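Local structure of putative metal-dependent isothiocyanate hydrolase SaxA (Pectobacterium carotovorum, 6BRM) at residues B[2-5]-B[11-14]; B[63-66]-B[72-75]; B[200-205]-B[236-241]; B[221-224]-B[230-233]. The protein probably hydrolyses isothiocyanates as a zinc-dependent enzyme of the metallo-beta-lactamase superfamily. One frame throughout, in Å; residues are numbered along the deposited sequence.

Contact 1 of 4, residues B[2-5]-B[11-14]; sequences KLTQ and LVLQ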
ATOM      1  N   LYS B   2      18.092  16.124  17.199  1.00 64.62           N
ATOM      2  CA  LYS B   2      17.509  16.083  18.533  1.00 63.27           C
ATOM      3  C   LYS B   2      16.021  15.775  18.376  1.00 60.37           C
ATOM      4  O   LYS B   2      15.246  16.640  17.968  1.00 60.50           O
ATOM      5  CB  LYS B   2      17.731  17.409  19.272  1.00 64.49           C
ATOM      6  CG  LYS B   2      18.982  17.436  20.147  1.00 65.81           C
ATOM      7  CD  LYS B   2      19.479  18.851  20.419  1.00 66.77           C
ATOM      8  CE  LYS B   2      18.526  19.653  21.296  1.00 67.27           C
ATOM      9  NZ  LYS B   2      18.905  21.092  21.338  1.00 67.80           N
ATOM     10  N   LEU B   3      15.648  14.526  18.658  1.00 57.57           N
ATOM     11  CA  LEU B   3      14.249  14.098  18.705  1.00 57.12           C
ATOM     12  C   LEU B   3      13.807  14.095  20.169  1.00 57.12           C
ATOM     13  O   LEU B   3      14.461  13.469  21.007  1.00 58.89           O
ATOM     14  CB  LEU B   3      14.095  12.690  18.110  1.00 55.93           C
ATOM     15  CG  LEU B   3      12.738  12.249  17.530  1.00 56.12           C
ATOM     16  CD1 LEU B   3      12.666  10.730  17.463  1.00 55.14           C
ATOM     17  CD2 LEU B   3      11.529  12.776  18.293  1.00 56.76           C
ATOM     18  N   THR B   4      12.706  14.787  20.464  1.00 56.24           N
ATOM     19  CA  THR B   4      12.106  14.797  21.798  1.00 56.01           C
ATOM     20  C   THR B   4      10.748  14.105  21.746  1.00 56.66           C
ATOM     21  O   THR B   4       9.880  14.508  20.976  1.00 56.35           O
ATOM     22  CB  THR B   4      11.899  16.239  22.320  1.00 56.20           C
ATOM     23  OG1 THR B   4      13.051  17.041  22.030  1.00 58.36           O
ATOM     24  CG2 THR B   4      11.642  16.250  23.823  1.00 56.57           C
ATOM     25  N   GLN B   5      10.571  13.059  22.551  1.00 57.76           N
ATOM     26  CA  GLN B   5       9.248  12.480  22.782  1.00 58.66           C
ATOM     27  C   GLN B   5       8.489  13.452  23.679  1.00 60.50           C
ATOM     28  O   GLN B   5       9.003  13.845  24.732  1.00 61.84           O
ATOM     29  CB  GLN B   5       9.372  11.106  23.458  1.00 59.15           C
ATOM     30  CG  GLN B   5       8.057  10.386  23.773  1.00 59.90           C
ATOM     31  CD  GLN B   5       7.254  10.001  22.541  1.00 59.17           C
ATOM     32  OE1 GLN B   5       7.785   9.905  21.435  1.00 62.03           O
ATOM     33  NE2 GLN B   5       5.964   9.769  22.732  1.00 56.11           N
ATOM     34  N   LEU B  11       5.831  14.985  18.976  1.00 53.32           N
ATOM     35  CA  LEU B  11       7.277  15.084  19.152  1.00 53.05           C
ATOM     36  C   LEU B  11       7.825  16.308  18.431  1.00 54.26           C
ATOM     37  O   LEU B  11       7.241  16.759  17.441  1.00 55.46           O
ATOM     38  CB  LEU B  11       7.973  13.808  18.661  1.00 53.20           C
ATOM     39  CG  LEU B  11       7.519  13.153  17.347  1.00 53.00           C
ATOM     40  CD1 LEU B  11       8.289  13.700  16.156  1.00 52.57           C
ATOM     41  CD2 LEU B  11       7.680  11.642  17.423  1.00 52.25           C
ATOM     42  N   VAL B  12       8.926  16.853  18.952  1.00 55.03           N
ATOM     43  CA  VAL B  12       9.658  17.929  18.278  1.00 55.59           C
ATOM     44  C   VAL B  12      10.999  17.394  17.791  1.00 54.17           C
ATOM     45  O   VAL B  12      11.662  16.625  18.491  1.00 52.40           O
ATOM     46  CB  VAL B  12       9.822  19.216  19.135  1.00 57.26           C
ATOM     47  CG1 VAL B  12       8.457  19.798  19.466  1.00 57.20           C
ATOM     48  CG2 VAL B  12      10.609  18.978  20.417  1.00 58.50           C
ATOM     49  N   LEU B  13      11.371  17.808  16.580  1.00 54.73           N
ATOM     50  CA  LEU B  13      12.508  17.258  15.849  1.00 53.30           C
ATOM     51  C   LEU B  13      13.365  18.395  15.317  1.00 53.71           C
ATOM     52  O   LEU B  13      12.960  19.086  14.377  1.00 54.05           O
ATOM     53  CB  LEU B  13      11.995  16.394  14.691  1.00 52.42           C
ATOM     54  CG  LEU B  13      12.980  15.878  13.636  1.00 52.81           C
ATOM     55  CD1 LEU B  13      14.196  15.214  14.271  1.00 51.55           C
ATOM     56  CD2 LEU B  13      12.272  14.914  12.694  1.00 52.85           C
ATOM     57  N   GLN B  14      14.534  18.600  15.928  1.00 54.47           N
ATOM     58  CA  GLN B  14      15.512  19.565  15.426  1.00 55.05           C
ATOM     59  C   GLN B  14      16.407  18.869  14.395  1.00 55.44           C
ATOM     60  O   GLN B  14      17.255  18.051  14.755  1.00 56.70           O
ATOM     61  CB  GLN B  14      16.332  20.173  16.566  1.00 56.07           C
ATOM     62  CG  GLN B  14      17.215  21.339  16.119  1.00 58.02           C
ATOM     63  CD  GLN B  14      17.439  22.406  17.183  1.00 58.65           C
ATOM     64  OE1 GLN B  14      16.575  22.672  18.023  1.00 58.60           O
ATOM     65  NE2 GLN B  14      18.602  23.045  17.131  1.00 58.76           N
TER
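K2–Q5 and L11–Q14 pair as antiparallel neighbours, the two arms of the N-terminal beta hairpin in one of the two large sheets. Their axes run 4.8 Å apart, at 173° between N-to-C directions. K2 and Q14 form one hydrogen-bonded pair, with K2 N to Q14 O at 3.2 Å and Q14 N to K2 O at 2.9 Å. T4 and V12 form the next; T4 N reaches V12 O at 2.9 Å, and the return bond from V12 N to T4 O is longer, 3.2 Å. The non-hydrogen-bonded pairs L3–L13 and Q5–L11 turn their side chains to the buried face. There L3 reaches diagonally across to L11, not to its register partner L13: CD2 of L3 settles 3.7 Å from CB of L11, with the L11 methyls close by. On the other face T4 and V12 stand side by side, OG1 of T4 lying 3.5 Å from CG2 of V12. That branch of V12 sits between its own backbone N and carbonyl carbon, while OG1 of T4 bonds to T256 on the next strand. L3 packs on I159 and L13 on I161 of the opposing sheet, in the interior of the alpha-beta/beta-alpha sandwich that defines the metallo-beta-lactamase fold.

Contact 2 of 4, residues B[63-66]-B[72-75]; sequences VILT and HWDE. With ZN (zinc ion), chain M.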
ATOM      1  N   VAL B  63       4.733  23.075  11.510  1.00 49.59           N
ATOM      2  CA  VAL B  63       4.022  21.931  12.079  1.00 50.10           C
ATOM      3  C   VAL B  63       3.785  20.916  10.957  1.00 49.42           C
ATOM      4  O   VAL B  63       3.560  21.303   9.810  1.00 48.84           O
ATOM      5  CB  VAL B  63       2.676  22.380  12.702  1.00 51.13           C
ATOM      6  CG1 VAL B  63       1.866  21.197  13.212  1.00 51.29           C
ATOM      7  CG2 VAL B  63       2.914  23.371  13.839  1.00 51.84           C
ATOM      8  N   ILE B  64       3.839  19.626  11.289  1.00 49.63           N
ATOM      9  CA  ILE B  64       3.591  18.558  10.314  1.00 49.80           C
ATOM     10  C   ILE B  64       2.490  17.633  10.841  1.00 50.82           C
ATOM     11  O   ILE B  64       2.630  17.060  11.920  1.00 53.94           O
ATOM     12  CB  ILE B  64       4.873  17.750   9.993  1.00 49.90           C
ATOM     13  CG1 ILE B  64       6.057  18.693   9.708  1.00 50.38           C
ATOM     14  CG2 ILE B  64       4.638  16.836   8.792  1.00 49.87           C
ATOM     15  CD1 ILE B  64       7.384  17.999   9.487  1.00 50.25           C
ATOM     16  N   LEU B  65       1.401  17.507  10.076  1.00 49.57           N
ATOM     17  CA  LEU B  65       0.276  16.624  10.404  1.00 48.80           C
ATOM     18  C   LEU B  65       0.276  15.412   9.475  1.00 49.46           C
ATOM     19  O   LEU B  65       0.082  15.559   8.262  1.00 47.65           O
ATOM     20  CB  LEU B  65      -1.061  17.368  10.255  1.00 48.64           C
ATOM     21  CG  LEU B  65      -1.637  18.151  11.443  1.00 48.89           C
ATOM     22  CD1 LEU B  65      -0.560  18.744  12.339  1.00 49.38           C
ATOM     23  CD2 LEU B  65      -2.567  19.246  10.936  1.00 48.14           C
ATOM     24  N   THR B  66       0.477  14.225  10.053  1.00 49.41           N
ATOM     25  CA  THR B  66       0.394  12.964   9.312  1.00 49.35           C
ATOM     26  C   THR B  66      -1.055  12.660   8.927  1.00 49.75           C
ATOM     27  O   THR B  66      -1.314  12.134   7.846  1.00 50.25           O
ATOM     28  CB  THR B  66       0.957  11.777  10.119  1.00 49.97           C
ATOM     29  OG1 THR B  66       0.220  11.615  11.339  1.00 51.82           O
ATOM     30  CG2 THR B  66       2.436  11.991  10.432  1.00 49.68           C
ATOM     31  N   HIS B  72      -3.675  13.013  17.242  1.00 49.64           N
ATOM     32  CA  HIS B  72      -2.573  13.683  16.534  1.00 48.51           C
ATOM     33  C   HIS B  72      -2.812  15.176  16.246  1.00 47.18           C
ATOM     34  O   HIS B  72      -1.910  15.854  15.762  1.00 47.39           O
ATOM     35  CB  HIS B  72      -2.325  12.962  15.206  1.00 47.85           C
ATOM     36  CG  HIS B  72      -2.042  11.504  15.358  1.00 45.94           C
ATOM     37  ND1 HIS B  72      -0.767  10.987  15.314  1.00 46.18           N
ATOM     38  CD2 HIS B  72      -2.868  10.453  15.573  1.00 47.28           C
ATOM     39  CE1 HIS B  72      -0.818   9.679  15.490  1.00 46.84           C
ATOM     40  NE2 HIS B  72      -2.083   9.329  15.649  1.00 47.77           N
ATOM     41  N   TRP B  73      -4.009  15.679  16.553  1.00 46.86           N
ATOM     42  CA  TRP B  73      -4.439  17.028  16.180  1.00 45.93           C
ATOM     43  C   TRP B  73      -5.799  17.283  16.841  1.00 48.38           C
ATOM     44  O   TRP B  73      -6.853  17.120  16.210  1.00 48.98           O
ATOM     45  CB  TRP B  73      -4.528  17.158  14.650  1.00 44.19           C
ATOM     46  CG  TRP B  73      -4.942  18.509  14.133  1.00 42.47           C
ATOM     47  CD1 TRP B  73      -6.052  18.795  13.390  1.00 41.25           C
ATOM     48  CD2 TRP B  73      -4.244  19.749  14.302  1.00 41.10           C
ATOM     49  NE1 TRP B  73      -6.091  20.133  13.093  1.00 40.89           N
ATOM     50  CE2 TRP B  73      -4.993  20.743  13.638  1.00 40.89           C
ATOM     51  CE3 TRP B  73      -3.058  20.116  14.955  1.00 41.09           C
ATOM     52  CZ2 TRP B  73      -4.595  22.085  13.604  1.00 41.22           C
ATOM     53  CZ3 TRP B  73      -2.660  21.454  14.924  1.00 41.07           C
ATOM     54  CH2 TRP B  73      -3.428  22.420  14.251  1.00 41.27           C
ATOM     55  N   ASP B  74      -5.760  17.652  18.122  1.00 51.29           N
ATOM     56  CA  ASP B  74      -6.978  17.866  18.928  1.00 53.20           C
ATOM     57  C   ASP B  74      -7.431  19.321  18.920  1.00 56.96           C
ATOM     58  O   ASP B  74      -6.717  20.196  18.423  1.00 59.24           O
ATOM     59  CB  ASP B  74      -6.797  17.355  20.373  1.00 53.00           C
ATOM     60  CG  ASP B  74      -5.684  18.069  21.145  1.00 52.07           C
ATOM     61  OD1 ASP B  74      -5.068  19.029  20.635  1.00 51.59           O
ATOM     62  OD2 ASP B  74      -5.417  17.649  22.286  1.00 50.12           O
ATOM     63  N   GLU B  75      -8.617  19.565  19.478  1.00 63.13           N
ATOM     64  CA  GLU B  75      -9.190  20.917  19.575  1.00 64.99           C
ATOM     65  C   GLU B  75      -8.276  21.874  20.353  1.00 64.90           C
ATOM     66  O   GLU B  75      -8.145  23.036  19.975  1.00 67.94           O
ATOM     67  CB  GLU B  75     -10.590  20.870  20.215  1.00 67.69           C
ATOM     68  CG  GLU B  75     -11.437  22.131  20.030  1.00 70.87           C
ATOM     69  CD  GLU B  75     -11.997  22.301  18.620  1.00 73.50           C
ATOM     70  OE1 GLU B  75     -12.525  21.316  18.048  1.00 77.09           O
ATOM     71  OE2 GLU B  75     -11.931  23.432  18.084  1.00 69.59           O
TER
HETATM   72 ZN    ZN M 302      -3.029   7.496  16.396  1.00 52.75          ZN
HETATM   73  O   HOH W   1      -5.066   7.977  15.699  1.00 47.57           O
HETATM   74  O   HOH W   2      -3.979   5.578  16.907  1.00 46.81           O
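With CG anti to its carbonyl carbon (chi1 -88°), L65 turns its branch toward W73, whose own CG lies trans to the backbone N (chi1 -179°) and brings the indole across to meet it. The two flank the metal-binding loop of the metallo-beta-lactamase fold, in which strand 62-64 leads into the histidine-rich HxHxDH sequence that closes with H72. The hydrophobic half of the contact is a CH-pi interaction. CD2 of L65 sits over one face of the indole, 3.9 Å from the centroid of the five-membered ring and 14° from its normal, while CD1 of L65 approaches CE3 of W73 at 3.9 Å. I98 of helix 92-100 touches both side chains, and both are buried.

The polar half is indirect. OG1 of T66 stays 4.1 Å from ND1 of H72, but both atoms hydrogen-bond to OD2 of D23. This second-shell carboxylate helps to set the rotation of the H72 ring and probably polarises it. D71, D164 and H221 are the other protein ligands of this metal, and two waters complete its shell. Through its other ring nitrogen, NE2, H72 binds the zinc ion at 2.2 Å.

Contact 3 of 4, residues B[200-205]-B[236-241]; sequences MGKEDT and REFSLE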
ATOM      1  N   MET B 200       0.896  -0.333  14.919  1.00 48.53           N
ATOM      2  CA  MET B 200       1.944  -1.323  15.221  1.00 49.75           C
ATOM      3  C   MET B 200       1.952  -1.721  16.694  1.00 50.33           C
ATOM      4  O   MET B 200       1.331  -1.064  17.536  1.00 48.76           O
ATOM      5  CB  MET B 200       3.332  -0.803  14.827  1.00 50.12           C
ATOM      6  CG  MET B 200       3.410  -0.270  13.409  1.00 50.88           C
ATOM      7  SD  MET B 200       5.053  -0.230  12.680  1.00 52.53           S
ATOM      8  CE  MET B 200       4.874  -1.396  11.332  1.00 52.78           C
ATOM      9  N   GLY B 201       2.673  -2.802  16.986  1.00 51.10           N
ATOM     10  CA  GLY B 201       2.818  -3.316  18.345  1.00 53.98           C
ATOM     11  C   GLY B 201       4.232  -3.771  18.635  1.00 57.08           C
ATOM     12  O   GLY B 201       5.191  -3.268  18.045  1.00 59.58           O
ATOM     13  N   LYS B 202       4.353  -4.723  19.558  1.00 59.99           N
ATOM     14  CA  LYS B 202       5.652  -5.286  19.935  1.00 61.04           C
ATOM     15  C   LYS B 202       6.242  -6.163  18.825  1.00 63.01           C
ATOM     16  O   LYS B 202       7.432  -6.049  18.532  1.00 64.06           O
ATOM     17  CB  LYS B 202       5.568  -6.052  21.271  1.00 61.09           C
ATOM     18  CG  LYS B 202       4.748  -7.338  21.262  1.00 61.67           C
ATOM     19  CD  LYS B 202       4.400  -7.789  22.676  1.00 62.21           C
ATOM     20  CE  LYS B 202       3.670  -9.124  22.679  1.00 62.11           C
ATOM     21  NZ  LYS B 202       3.318  -9.570  24.053  1.00 61.99           N
ATOM     22  N   GLU B 203       5.415  -7.012  18.205  1.00 62.85           N
ATOM     23  CA  GLU B 203       5.861  -7.902  17.110  1.00 62.71           C
ATOM     24  C   GLU B 203       6.520  -7.149  15.955  1.00 60.50           C
ATOM     25  O   GLU B 203       7.510  -7.612  15.388  1.00 58.65           O
ATOM     26  CB  GLU B 203       4.692  -8.732  16.556  1.00 66.40           C
ATOM     27  CG  GLU B 203       4.289  -9.921  17.419  1.00 68.28           C
ATOM     28  CD  GLU B 203       3.300 -10.844  16.719  1.00 70.00           C
ATOM     29  OE1 GLU B 203       2.163 -10.992  17.221  1.00 70.54           O
ATOM     30  OE2 GLU B 203       3.656 -11.415  15.662  1.00 70.88           O
ATOM     31  N   ASP B 204       5.965  -5.984  15.624  1.00 60.21           N
ATOM     32  CA  ASP B 204       6.454  -5.166  14.515  1.00 57.49           C
ATOM     33  C   ASP B 204       7.811  -4.512  14.800  1.00 58.29           C
ATOM     34  O   ASP B 204       8.499  -4.104  13.871  1.00 58.80           O
ATOM     35  CB  ASP B 204       5.413  -4.109  14.137  1.00 56.64           C
ATOM     36  CG  ASP B 204       4.105  -4.721  13.643  1.00 56.48           C
ATOM     37  OD1 ASP B 204       3.773  -5.849  14.057  1.00 59.14           O
ATOM     38  OD2 ASP B 204       3.395  -4.074  12.847  1.00 56.27           O
ATOM     39  N   THR B 205       8.189  -4.410  16.074  1.00 59.94           N
ATOM     40  CA  THR B 205       9.540  -3.987  16.471  1.00 60.08           C
ATOM     41  C   THR B 205      10.610  -4.998  16.033  1.00 60.96           C
ATOM     42  O   THR B 205      11.658  -4.607  15.519  1.00 61.21           O
ATOM     43  CB  THR B 205       9.638  -3.782  18.003  1.00 59.44           C
ATOM     44  OG1 THR B 205       8.696  -2.786  18.418  1.00 59.87           O
ATOM     45  CG2 THR B 205      11.029  -3.347  18.419  1.00 59.86           C
ATOM     46  N   ARG B 236       9.741  -3.296  26.735  1.00 65.04           N
ATOM     47  CA  ARG B 236      11.087  -3.528  27.262  1.00 66.61           C
ATOM     48  C   ARG B 236      11.288  -5.003  27.624  1.00 69.15           C
ATOM     49  O   ARG B 236      12.324  -5.585  27.302  1.00 70.94           O
ATOM     50  CB  ARG B 236      11.359  -2.637  28.476  1.00 67.38           C
ATOM     51  CG  ARG B 236      12.783  -2.728  29.017  1.00 68.52           C
ATOM     52  CD  ARG B 236      13.310  -1.363  29.437  1.00 69.48           C
ATOM     53  NE  ARG B 236      13.617  -0.519  28.277  1.00 69.95           N
ATOM     54  CZ  ARG B 236      13.783   0.808  28.299  1.00 70.62           C
ATOM     55  NH1 ARG B 236      13.674   1.512  29.430  1.00 70.75           N
ATOM     56  NH2 ARG B 236      14.058   1.445  27.165  1.00 71.12           N
ATOM     57  N   GLU B 237      10.286  -5.598  28.275  1.00 71.63           N
ATOM     58  CA  GLU B 237      10.284  -7.037  28.592  1.00 73.86           C
ATOM     59  C   GLU B 237      10.342  -7.912  27.326  1.00 75.26           C
ATOM     60  O   GLU B 237      10.986  -8.963  27.323  1.00 76.49           O
ATOM     61  CB  GLU B 237       9.048  -7.389  29.434  1.00 75.17           C
ATOM     62  CG  GLU B 237       9.013  -8.810  29.992  1.00 76.35           C
ATOM     63  CD  GLU B 237       7.780  -9.093  30.839  1.00 77.60           C
ATOM     64  OE1 GLU B 237       7.579 -10.269  31.212  1.00 79.96           O
ATOM     65  OE2 GLU B 237       7.007  -8.155  31.137  1.00 78.39           O
ATOM     66  N   PHE B 238       9.668  -7.470  26.265  1.00 75.57           N
ATOM     67  CA  PHE B 238       9.734  -8.125  24.955  1.00 75.92           C
ATOM     68  C   PHE B 238      11.101  -7.959  24.285  1.00 75.71           C
ATOM     69  O   PHE B 238      11.586  -8.889  23.637  1.00 75.54           O
ATOM     70  CB  PHE B 238       8.638  -7.573  24.034  1.00 75.69           C
ATOM     71  CG  PHE B 238       8.508  -8.310  22.729  1.00 73.86           C
ATOM     72  CD1 PHE B 238       7.780  -9.493  22.655  1.00 72.49           C
ATOM     73  CD2 PHE B 238       9.105  -7.816  21.570  1.00 73.11           C
ATOM     74  CE1 PHE B 238       7.652 -10.174  21.452  1.00 72.29           C
ATOM     75  CE2 PHE B 238       8.980  -8.493  20.364  1.00 72.72           C
ATOM     76  CZ  PHE B 238       8.253  -9.673  20.305  1.00 72.79           C
ATOM     77  N   SER B 239      11.705  -6.778  24.425  1.00 76.04           N
ATOM     78  CA  SER B 239      13.015  -6.488  23.818  1.00 76.91           C
ATOM     79  C   SER B 239      14.157  -7.264  24.483  1.00 78.20           C
ATOM     80  O   SER B 239      15.054  -7.756  23.797  1.00 80.04           O
ATOM     81  CB  SER B 239      13.309  -4.984  23.851  1.00 75.26           C
ATOM     82  OG  SER B 239      13.519  -4.522  25.172  1.00 74.23           O
ATOM     83  N   LEU B 240      14.118  -7.360  25.812  1.00 80.11           N
ATOM     84  CA  LEU B 240      15.066  -8.190  26.575  1.00 79.56           C
ATOM     85  C   LEU B 240      14.984  -9.672  26.197  1.00 78.60           C
ATOM     86  O   LEU B 240      15.999 -10.370  26.183  1.00 76.99           O
ATOM     87  CB  LEU B 240      14.820  -8.042  28.083  1.00 80.04           C
ATOM     88  CG  LEU B 240      15.146  -6.678  28.703  1.00 80.77           C
ATOM     89  CD1 LEU B 240      14.358  -6.455  29.987  1.00 79.95           C
ATOM     90  CD2 LEU B 240      16.641  -6.535  28.956  1.00 81.09           C
ATOM     91  N   GLU B 241      13.771 -10.131  25.895  1.00 79.61           N
ATOM     92  CA  GLU B 241      13.504 -11.531  25.553  1.00 80.25           C
ATOM     93  C   GLU B 241      14.202 -11.974  24.263  1.00 77.74           C
ATOM     94  O   GLU B 241      14.818 -13.038  24.228  1.00 77.40           O
ATOM     95  CB  GLU B 241      11.992 -11.752  25.433  1.00 83.17           C
ATOM     96  CG  GLU B 241      11.552 -13.207  25.398  1.00 85.48           C
ATOM     97  CD  GLU B 241      10.048 -13.361  25.550  1.00 86.93           C
ATOM     98  OE1 GLU B 241       9.300 -12.435  25.157  1.00 84.46           O
ATOM     99  OE2 GLU B 241       9.614 -14.415  26.064  1.00 89.43           O
TER
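CH-pi packing dominates the meeting of K202 with F238. K202 lays its aliphatic chain over one face of the F238 ring, crossing that side chain at about a right angle. CG of K202 stands 4.0 Å from the ring centroid and 11° from the normal. CB also lies over the ring, near CG and CD2, while CD of K202 overhangs the rim, 3.8 Å from CD1 of F238. The lysine turns CG between its backbone N and carbonyl carbon (chi1 68°) and then runs out straight, which spreads the methylenes across the ring.

Polar contacts centred on two backbone carbonyls form a second class. The carbonyl O of K202 lies 3.4 Å from CE2 of F238 and also accepts a hydrogen bond from T205 N, within the same segment. On the partner helix, R236 O takes two bonds from the same face of its plane: L240 N at 2.9 Å and the S239 hydroxyl OG at 2.7 Å.

Charge adds the third element, since NZ of K202 continues past the ring to a salt bridge with E234. T205 and S239 both touch I248, on the sheet that the two helices cover; helices packed side by side on a sheet in this way form an outer layer of the alpha-beta/beta-alpha sandwich of the metallo-beta-lactamase fold.

Contact 4 of 4, residues B[221-224]-B[230-233]; sequences HMES and LTRA. With ZN (zinc ion), chain M.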
ATOM      1  N   HIS B 221       3.800   6.631  20.626  1.00 49.78           N
ATOM      2  CA  HIS B 221       2.345   6.453  20.498  1.00 50.88           C
ATOM      3  C   HIS B 221       1.793   5.447  21.529  1.00 53.09           C
ATOM      4  O   HIS B 221       0.967   4.597  21.187  1.00 55.21           O
ATOM      5  CB  HIS B 221       1.985   6.050  19.049  1.00 49.44           C
ATOM      6  CG  HIS B 221       0.565   6.331  18.654  1.00 48.09           C
ATOM      7  ND1 HIS B 221      -0.519   5.849  19.355  1.00 48.47           N
ATOM      8  CD2 HIS B 221       0.053   7.010  17.598  1.00 47.80           C
ATOM      9  CE1 HIS B 221      -1.634   6.244  18.765  1.00 48.53           C
ATOM     10  NE2 HIS B 221      -1.316   6.943  17.688  1.00 47.45           N
ATOM     11  N   MET B 222       2.238   5.550  22.785  1.00 54.09           N
ATOM     12  CA  MET B 222       1.711   4.696  23.871  1.00 55.66           C
ATOM     13  C   MET B 222       1.704   5.365  25.254  1.00 55.43           C
ATOM     14  O   MET B 222       2.478   6.287  25.508  1.00 53.04           O
ATOM     15  CB  MET B 222       2.462   3.360  23.921  1.00 56.72           C
ATOM     16  CG  MET B 222       3.969   3.458  24.055  1.00 57.41           C
ATOM     17  SD  MET B 222       4.766   1.849  23.843  1.00 57.68           S
ATOM     18  CE  MET B 222       6.478   2.359  23.775  1.00 58.62           C
ATOM     19  N   GLU B 223       0.815   4.880  26.128  1.00 57.02           N
ATOM     20  CA  GLU B 223       0.584   5.427  27.485  1.00 57.33           C
ATOM     21  C   GLU B 223       0.147   6.895  27.456  1.00 59.14           C
ATOM     22  O   GLU B 223       0.725   7.752  28.135  1.00 60.34           O
ATOM     23  CB  GLU B 223       1.814   5.239  28.382  1.00 56.97           C
ATOM     24  CG  GLU B 223       2.279   3.797  28.498  1.00 56.82           C
ATOM     25  CD  GLU B 223       3.347   3.609  29.558  1.00 56.75           C
ATOM     26  OE1 GLU B 223       4.148   4.536  29.791  1.00 59.41           O
ATOM     27  OE2 GLU B 223       3.393   2.518  30.156  1.00 56.80           O
ATOM     28  N   SER B 224      -0.882   7.159  26.653  1.00 59.30           N
ATOM     29  CA  SER B 224      -1.380   8.520  26.405  1.00 58.12           C
ATOM     30  C   SER B 224      -2.883   8.550  26.144  1.00 57.61           C
ATOM     31  O   SER B 224      -3.575   9.428  26.659  1.00 58.43           O
ATOM     32  CB  SER B 224      -0.652   9.146  25.221  1.00 58.50           C
ATOM     33  OG  SER B 224       0.751   9.107  25.399  1.00 60.99           O
ATOM     34  N   LEU B 230      -0.544  -1.402  24.620  1.00 59.04           N
ATOM     35  CA  LEU B 230       0.854  -1.787  24.865  1.00 59.99           C
ATOM     36  C   LEU B 230       1.451  -0.867  25.934  1.00 60.15           C
ATOM     37  O   LEU B 230       1.285   0.350  25.868  1.00 62.88           O
ATOM     38  CB  LEU B 230       1.669  -1.700  23.566  1.00 60.72           C
ATOM     39  CG  LEU B 230       2.782  -2.728  23.326  1.00 61.74           C
ATOM     40  CD1 LEU B 230       3.532  -2.390  22.043  1.00 62.29           C
ATOM     41  CD2 LEU B 230       3.750  -2.815  24.493  1.00 61.43           C
ATOM     42  N   THR B 231       2.143  -1.457  26.908  1.00 60.31           N
ATOM     43  CA  THR B 231       2.783  -0.722  28.002  1.00 61.63           C
ATOM     44  C   THR B 231       4.299  -0.630  27.777  1.00 60.40           C
ATOM     45  O   THR B 231       4.903  -1.559  27.244  1.00 57.73           O
ATOM     46  CB  THR B 231       2.507  -1.426  29.353  1.00 63.80           C
ATOM     47  OG1 THR B 231       1.135  -1.842  29.406  1.00 64.93           O
ATOM     48  CG2 THR B 231       2.781  -0.505  30.538  1.00 64.39           C
ATOM     49  N   ARG B 232       4.890   0.502  28.172  1.00 62.25           N
ATOM     50  CA  ARG B 232       6.361   0.694  28.240  1.00 62.32           C
ATOM     51  C   ARG B 232       7.090  -0.541  28.772  1.00 62.28           C
ATOM     52  O   ARG B 232       8.026  -1.042  28.141  1.00 61.32           O
ATOM     53  CB  ARG B 232       6.721   1.896  29.144  1.00 64.12           C
ATOM     54  CG  ARG B 232       7.445   3.063  28.473  1.00 65.36           C
ATOM     55  CD  ARG B 232       6.580   3.878  27.517  1.00 65.85           C
ATOM     56  NE  ARG B 232       6.665   5.324  27.779  1.00 67.31           N
ATOM     57  CZ  ARG B 232       6.396   6.299  26.902  1.00 67.73           C
ATOM     58  NH1 ARG B 232       6.516   7.571  27.282  1.00 66.28           N
ATOM     59  NH2 ARG B 232       6.019   6.035  25.651  1.00 69.67           N
ATOM     60  N   ALA B 233       6.643  -1.010  29.938  1.00 61.04           N
ATOM     61  CA  ALA B 233       7.228  -2.169  30.620  1.00 59.96           C
ATOM     62  C   ALA B 233       7.137  -3.468  29.817  1.00 58.86           C
ATOM     63  O   ALA B 233       8.066  -4.274  29.852  1.00 60.53           O
ATOM     64  CB  ALA B 233       6.576  -2.352  31.986  1.00 60.00           C
TER
HETATM   65 ZN    ZN M 302      -3.029   7.496  16.396  1.00 52.75          ZN
HETATM   66  O   HOH W   1      -5.066   7.977  15.699  1.00 47.57           O
HETATM   67  O   HOH W   2      -3.979   5.578  16.907  1.00 46.81           O
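M222 and R232 make the close-packed half of this contact, where the metal-bearing loop after strand 216-220 meets the start of helix 232-241 in the metallo-beta-lactamase fold. M222 is buried and extended beyond CG, which lies 3.7 Å from NH2 of R232; its CB rests against the carbonyl O of L230, and its terminal CE touches CD of R232. L235 of the helix and I250 also pack on the M222 side chain, so the methionine is packed between R232 and these apolar side chains.

The other half, around E223 and T231, is nearer solvent and held by charge. E223 is only partly exposed, but T231, the N-cap residue, is exposed and its side chain makes no capping bond. E223 instead supplies the acceptor: R232 N donates to OE2 of E223 at 3.2 Å, meeting it from above the carboxylate plane, 72° out. The helix dipole would probably favour this negative charge. OE1 of E223 and NE of R232, 3.3 Å apart, form a salt bridge of charges only, because OE1 lies well out of the guanidinium plane; the two planes are 37° apart. NH1 of R232 is taken by D253. At the far end of the loop H221 turns away from the helix, and its NE2 binds the zinc ion at 2.2 Å.

Contacts 2 and 4 converge on one metal: H72 NE2 and H221 NE2 lie 3.2 Å apart, bound to the same zinc ion with both waters, although the contact centres are about 20 Å apart. Contact 1 lies near this site without supplying a ligand; the Q5 side chain is about 11 Å from a zinc ion and about 7 Å from that of H221, and contact 1 shares a sheet with contact 2. Contact 3 lies away from the metals, yet K202 N reaches L230 CD1 of contact 4 at 3.5 Å, and both contacts use helix 232-241. The set illustrates a general principle: loops far apart in sequence, each next to a strand or helix of the fold, bring their ligands to one metal site.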